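Putative cytochrome P450 hydroxylase (Chondromyces apiculatus DSM 436, PDB 6GMF) is a heme-dependent cytochrome P450 that probably hydroxylates terpenes, inserting one oxygen atom from molecular oxygen into the substrate. Local coordinates at residues A149-M163 against Q177-F189. Sequence-based numbering, arbitrary orientation.
Sequences APERRADFKRWSDDM and QLERSTQEFYAYF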
# COMPACT_ATOMS: atom_id res chain seq x y z
N ALA A 149 9.21 21.30 4.74
CA ALA A 149 9.40 22.40 5.71
C ALA A 149 8.21 22.40 6.66
O ALA A 149 7.09 22.05 6.29
CB ALA A 149 9.51 23.72 4.98
N PRO A 150 8.39 22.72 7.95
CA PRO A 150 7.28 22.62 8.90
C PRO A 150 6.06 23.44 8.45
O PRO A 150 4.92 22.95 8.65
CB PRO A 150 7.85 23.12 10.23
CG PRO A 150 9.34 22.95 10.04
CD PRO A 150 9.61 23.25 8.58
N GLU A 151 6.30 24.58 7.79
CA GLU A 151 5.19 25.47 7.45
C GLU A 151 4.46 24.94 6.21
O GLU A 151 3.47 25.54 5.79
CB GLU A 151 5.65 26.93 7.26
CG GLU A 151 6.53 27.18 6.06
CD GLU A 151 8.04 26.94 6.25
OE1 GLU A 151 8.46 26.45 7.31
OE2 GLU A 151 8.80 27.23 5.30
N ARG A 152 5.00 23.88 5.59
CA ARG A 152 4.36 23.30 4.36
C ARG A 152 3.76 21.91 4.66
O ARG A 152 3.22 21.27 3.79
CB ARG A 152 5.37 23.19 3.19
CG ARG A 152 5.96 24.52 2.74
CD ARG A 152 5.15 25.23 1.66
NE ARG A 152 3.80 25.59 2.06
CZ ARG A 152 3.48 26.64 2.84
NH1 ARG A 152 2.21 26.88 3.16
NH2 ARG A 152 4.44 27.43 3.30
N ARG A 153 3.80 21.47 5.91
CA ARG A 153 3.28 20.17 6.31
C ARG A 153 1.76 20.08 6.12
O ARG A 153 1.26 19.02 5.76
CB ARG A 153 3.65 19.87 7.77
CG ARG A 153 5.15 19.79 8.01
CD ARG A 153 5.71 18.48 7.52
NE ARG A 153 5.44 17.37 8.44
CZ ARG A 153 6.23 17.05 9.47
NH1 ARG A 153 5.91 16.04 10.26
NH2 ARG A 153 7.32 17.76 9.70
N ALA A 154 1.03 21.19 6.38
CA ALA A 154 -0.44 21.14 6.19
C ALA A 154 -0.82 21.10 4.70
O ALA A 154 -1.70 20.36 4.31
CB ALA A 154 -1.05 22.30 6.91
N ASP A 155 -0.08 21.82 3.85
CA ASP A 155 -0.23 21.67 2.41
C ASP A 155 0.06 20.22 2.01
O ASP A 155 -0.66 19.63 1.26
CB ASP A 155 0.69 22.57 1.59
CG ASP A 155 0.34 24.04 1.55
OD1 ASP A 155 -0.88 24.38 1.78
OD2 ASP A 155 1.28 24.83 1.30
N PHE A 156 1.09 19.62 2.61
CA PHE A 156 1.47 18.24 2.25
C PHE A 156 0.35 17.27 2.63
O PHE A 156 0.04 16.32 1.90
CB PHE A 156 2.77 17.84 2.93
CG PHE A 156 3.34 16.54 2.44
CD1 PHE A 156 2.95 15.34 3.03
CD2 PHE A 156 4.24 16.47 1.39
CE1 PHE A 156 3.52 14.13 2.66
CE2 PHE A 156 4.75 15.26 0.98
CZ PHE A 156 4.38 14.08 1.60
N LYS A 157 -0.25 17.50 3.80
CA LYS A 157 -1.42 16.72 4.21
C LYS A 157 -2.55 16.84 3.18
O LYS A 157 -3.14 15.85 2.84
CB LYS A 157 -1.90 17.11 5.60
CG LYS A 157 -3.22 16.46 6.03
CD LYS A 157 -3.62 16.82 7.44
CE LYS A 157 -4.99 16.38 7.92
NZ LYS A 157 -6.05 16.41 6.87
N ARG A 158 -2.83 18.06 2.73
CA ARG A 158 -3.90 18.25 1.79
C ARG A 158 -3.61 17.50 0.49
O ARG A 158 -4.46 16.85 -0.04
CB ARG A 158 -4.13 19.74 1.54
CG ARG A 158 -5.28 20.01 0.58
CD ARG A 158 -5.53 21.50 0.38
NE ARG A 158 -4.50 22.25 -0.31
CZ ARG A 158 -3.53 22.97 0.26
NH1 ARG A 158 -3.45 23.16 1.58
NH2 ARG A 158 -2.56 23.45 -0.50
N TRP A 159 -2.38 17.62 -0.01
CA TRP A 159 -1.98 16.93 -1.22
C TRP A 159 -2.16 15.41 -1.03
O TRP A 159 -2.76 14.75 -1.86
CB TRP A 159 -0.55 17.26 -1.63
CG TRP A 159 -0.26 18.72 -1.75
CD1 TRP A 159 -1.14 19.69 -2.16
CD2 TRP A 159 1.01 19.37 -1.58
NE1 TRP A 159 -0.50 20.91 -2.18
CE2 TRP A 159 0.80 20.74 -1.80
CE3 TRP A 159 2.27 18.94 -1.17
CZ2 TRP A 159 1.83 21.66 -1.69
CZ3 TRP A 159 3.27 19.86 -1.00
CH2 TRP A 159 3.05 21.20 -1.25
N SER A 160 -1.68 14.90 0.11
CA SER A 160 -1.78 13.48 0.46
C SER A 160 -3.25 13.07 0.48
O SER A 160 -3.61 12.03 -0.10
CB SER A 160 -1.12 13.22 1.81
OG SER A 160 0.28 13.40 1.73
N ASP A 161 -4.10 13.85 1.16
CA ASP A 161 -5.51 13.53 1.27
C ASP A 161 -6.15 13.47 -0.13
O ASP A 161 -6.97 12.59 -0.43
CB ASP A 161 -6.28 14.51 2.14
CG ASP A 161 -5.94 14.50 3.62
OD1 ASP A 161 -5.38 13.48 4.10
OD2 ASP A 161 -6.25 15.51 4.29
N ASP A 162 -5.78 14.39 -1.00
CA ASP A 162 -6.38 14.50 -2.32
C ASP A 162 -5.90 13.37 -3.24
O ASP A 162 -6.56 13.04 -4.22
CB ASP A 162 -6.07 15.85 -2.97
CG ASP A 162 -6.86 17.01 -2.39
OD1 ASP A 162 -7.83 16.77 -1.63
OD2 ASP A 162 -6.48 18.14 -2.69
N MET A 163 -4.78 12.75 -2.92
CA MET A 163 -4.19 11.74 -3.80
C MET A 163 -4.65 10.33 -3.38
O MET A 163 -4.41 9.39 -4.12
CB MET A 163 -2.66 11.86 -3.78
CG MET A 163 -2.14 13.00 -4.64
SD MET A 163 -0.37 13.38 -4.36
CE MET A 163 -0.24 14.86 -5.37
N GLN A 177 -9.80 19.71 -7.77
CA GLN A 177 -9.04 19.69 -6.54
C GLN A 177 -7.77 18.84 -6.72
O GLN A 177 -6.69 19.23 -6.28
CB GLN A 177 -9.96 19.23 -5.40
CG GLN A 177 -9.29 19.21 -4.03
CD GLN A 177 -8.80 20.57 -3.57
OE1 GLN A 177 -7.60 20.78 -3.30
NE2 GLN A 177 -9.75 21.50 -3.41
N LEU A 178 -7.87 17.69 -7.39
CA LEU A 178 -6.76 16.74 -7.57
C LEU A 178 -5.66 17.35 -8.45
O LEU A 178 -4.45 17.26 -8.14
CB LEU A 178 -7.30 15.44 -8.19
CG LEU A 178 -6.25 14.43 -8.65
CD1 LEU A 178 -5.34 14.01 -7.51
CD2 LEU A 178 -6.93 13.22 -9.26
N GLU A 179 -6.07 17.99 -9.54
CA GLU A 179 -5.15 18.68 -10.40
C GLU A 179 -4.38 19.76 -9.63
O GLU A 179 -3.18 19.92 -9.82
CB GLU A 179 -5.87 19.35 -11.57
CG GLU A 179 -6.49 18.37 -12.52
CD GLU A 179 -6.90 19.00 -13.85
OE1 GLU A 179 -6.84 20.26 -13.95
OE2 GLU A 179 -7.24 18.24 -14.78
N ARG A 180 -5.08 20.55 -8.80
CA ARG A 180 -4.43 21.64 -8.08
C ARG A 180 -3.39 21.06 -7.11
O ARG A 180 -2.26 21.54 -7.02
CB ARG A 180 -5.44 22.47 -7.27
CG ARG A 180 -4.81 23.64 -6.52
CD ARG A 180 -5.82 24.67 -6.07
NE ARG A 180 -6.74 24.19 -5.05
CZ ARG A 180 -6.56 24.34 -3.74
NH1 ARG A 180 -5.46 24.93 -3.28
NH2 ARG A 180 -7.51 23.92 -2.92
N SER A 181 -3.79 20.02 -6.41
CA SER A 181 -2.89 19.41 -5.43
C SER A 181 -1.66 18.84 -6.13
O SER A 181 -0.56 18.96 -5.62
CB SER A 181 -3.59 18.39 -4.60
OG SER A 181 -4.30 19.03 -3.53
N THR A 182 -1.84 18.23 -7.32
CA THR A 182 -0.74 17.64 -8.03
C THR A 182 0.19 18.76 -8.52
O THR A 182 1.40 18.67 -8.34
CB THR A 182 -1.20 16.72 -9.18
OG1 THR A 182 -2.00 15.66 -8.65
CG2 THR A 182 -0.06 16.14 -9.97
N GLN A 183 -0.37 19.84 -9.10
CA GLN A 183 0.41 21.00 -9.53
C GLN A 183 1.15 21.62 -8.33
O GLN A 183 2.33 21.92 -8.45
CB GLN A 183 -0.41 22.07 -10.25
CG GLN A 183 -0.86 21.65 -11.64
N GLU A 184 0.46 21.77 -7.19
CA GLU A 184 1.13 22.41 -6.04
C GLU A 184 2.27 21.53 -5.49
O GLU A 184 3.33 22.04 -5.09
CB GLU A 184 0.13 22.71 -4.93
CG GLU A 184 -0.88 23.79 -5.27
CD GLU A 184 -1.97 23.96 -4.24
OE1 GLU A 184 -2.73 24.95 -4.35
OE2 GLU A 184 -2.11 23.09 -3.38
N PHE A 185 2.02 20.22 -5.44
CA PHE A 185 3.04 19.23 -5.01
C PHE A 185 4.32 19.42 -5.82
O PHE A 185 5.41 19.52 -5.27
CB PHE A 185 2.53 17.79 -5.19
CG PHE A 185 3.54 16.72 -4.83
CD1 PHE A 185 4.47 16.28 -5.76
CD2 PHE A 185 3.61 16.19 -3.54
CE1 PHE A 185 5.43 15.33 -5.43
CE2 PHE A 185 4.56 15.22 -3.22
CZ PHE A 185 5.47 14.80 -4.16
N TYR A 186 4.16 19.47 -7.13
CA TYR A 186 5.35 19.53 -8.00
C TYR A 186 5.98 20.93 -7.98
O TYR A 186 7.17 21.04 -8.03
CB TYR A 186 5.04 19.10 -9.43
CG TYR A 186 4.86 17.62 -9.61
CD1 TYR A 186 5.83 16.74 -9.14
CD2 TYR A 186 3.74 17.09 -10.19
CE1 TYR A 186 5.71 15.37 -9.31
CE2 TYR A 186 3.60 15.72 -10.37
CZ TYR A 186 4.57 14.86 -9.90
OH TYR A 186 4.48 13.51 -10.09
N ALA A 187 5.17 21.97 -7.77
CA ALA A 187 5.71 23.31 -7.69
C ALA A 187 6.60 23.40 -6.45
O ALA A 187 7.76 23.82 -6.48
CB ALA A 187 4.58 24.30 -7.69
N TYR A 188 6.07 22.90 -5.33
CA TYR A 188 6.80 22.95 -4.12
C TYR A 188 8.05 22.06 -4.22
O TYR A 188 9.19 22.48 -3.89
CB TYR A 188 5.92 22.50 -2.95
CG TYR A 188 6.72 22.38 -1.67
CD1 TYR A 188 7.32 23.50 -1.11
CD2 TYR A 188 6.93 21.16 -1.03
CE1 TYR A 188 8.08 23.43 0.04
CE2 TYR A 188 7.69 21.07 0.13
CZ TYR A 188 8.27 22.21 0.66
OH TYR A 188 9.02 22.15 1.80
N PHE A 189 7.89 20.81 -4.65
CA PHE A 189 9.10 19.97 -4.65
C PHE A 189 10.12 20.42 -5.70
O PHE A 189 11.29 20.17 -5.53
CB PHE A 189 8.70 18.50 -4.71
CG PHE A 189 8.37 17.97 -3.36
CD1 PHE A 189 9.38 17.64 -2.47
CD2 PHE A 189 7.06 17.80 -2.98
CE1 PHE A 189 9.08 17.18 -1.20
CE2 PHE A 189 6.76 17.29 -1.73
CZ PHE A 189 7.77 17.01 -0.83
O HOH W 1 -4.58 21.75 -3.06
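Trp-159 lays its indole flat against one turn of helix 177-189, a knob in the hole formed by Ser-181, Glu-184, Phe-185 and Tyr-188. CA of Phe-185 stands 3.9 Å from the centroid of the indole's six-membered ring, a CH-pi contact over the face, and the backbone O of Asp-155 approaches the opposite face. With CG anti to the carbonyl carbon (chi1 -53°), the indole directs NE1 in its own plane to the anti lone pair of Glu-184 OE2, at 3.0 Å. Cutting Trp-159 back to an alanine is likely to open a gap between the helices and to leave Glu-184 OE2 without its indole donor. On the buried flank, Phe-156 brings CE2 to 3.9 Å from CZ of Phe-189, edge to edge, while Leu-231 of helix 220-251 lies against Phe-156. Arg-152 lays CB over one face of the Tyr-188 ring and its CG reaches the rim at CE1, while Tyr-188 OH accepts a nearly straight bond from Ala-149 N (3.1 Å, 170°).

The outer flank is more open and polar. Arg-158 NH2 gives a salt bridge to Glu-184 OE2 (2.9 Å), entering from above the carboxylate plane, and the same guanidinium grips Asp-155 OD1 end-on with both terminal nitrogens. A water links Arg-158 NE, Ser-181 OG and Glu-184 OE2, and Ser-181 OG donates to Asp-162 OD2 at 2.5 Å. Helices 153-163 and 177-189, at 134° to each other, match the F and G helices of P450s, the lid over the substrate pocket; the contact lies away from the heme-binding residues, though the Phe-156 side chain is about 10 Å from the heme. OE2 of Glu-184, held by indole, guanidinium and water, couples the aromatic packing to a charge network running from Arg-152 to Arg-180, likely keeping this carboxylate ionised.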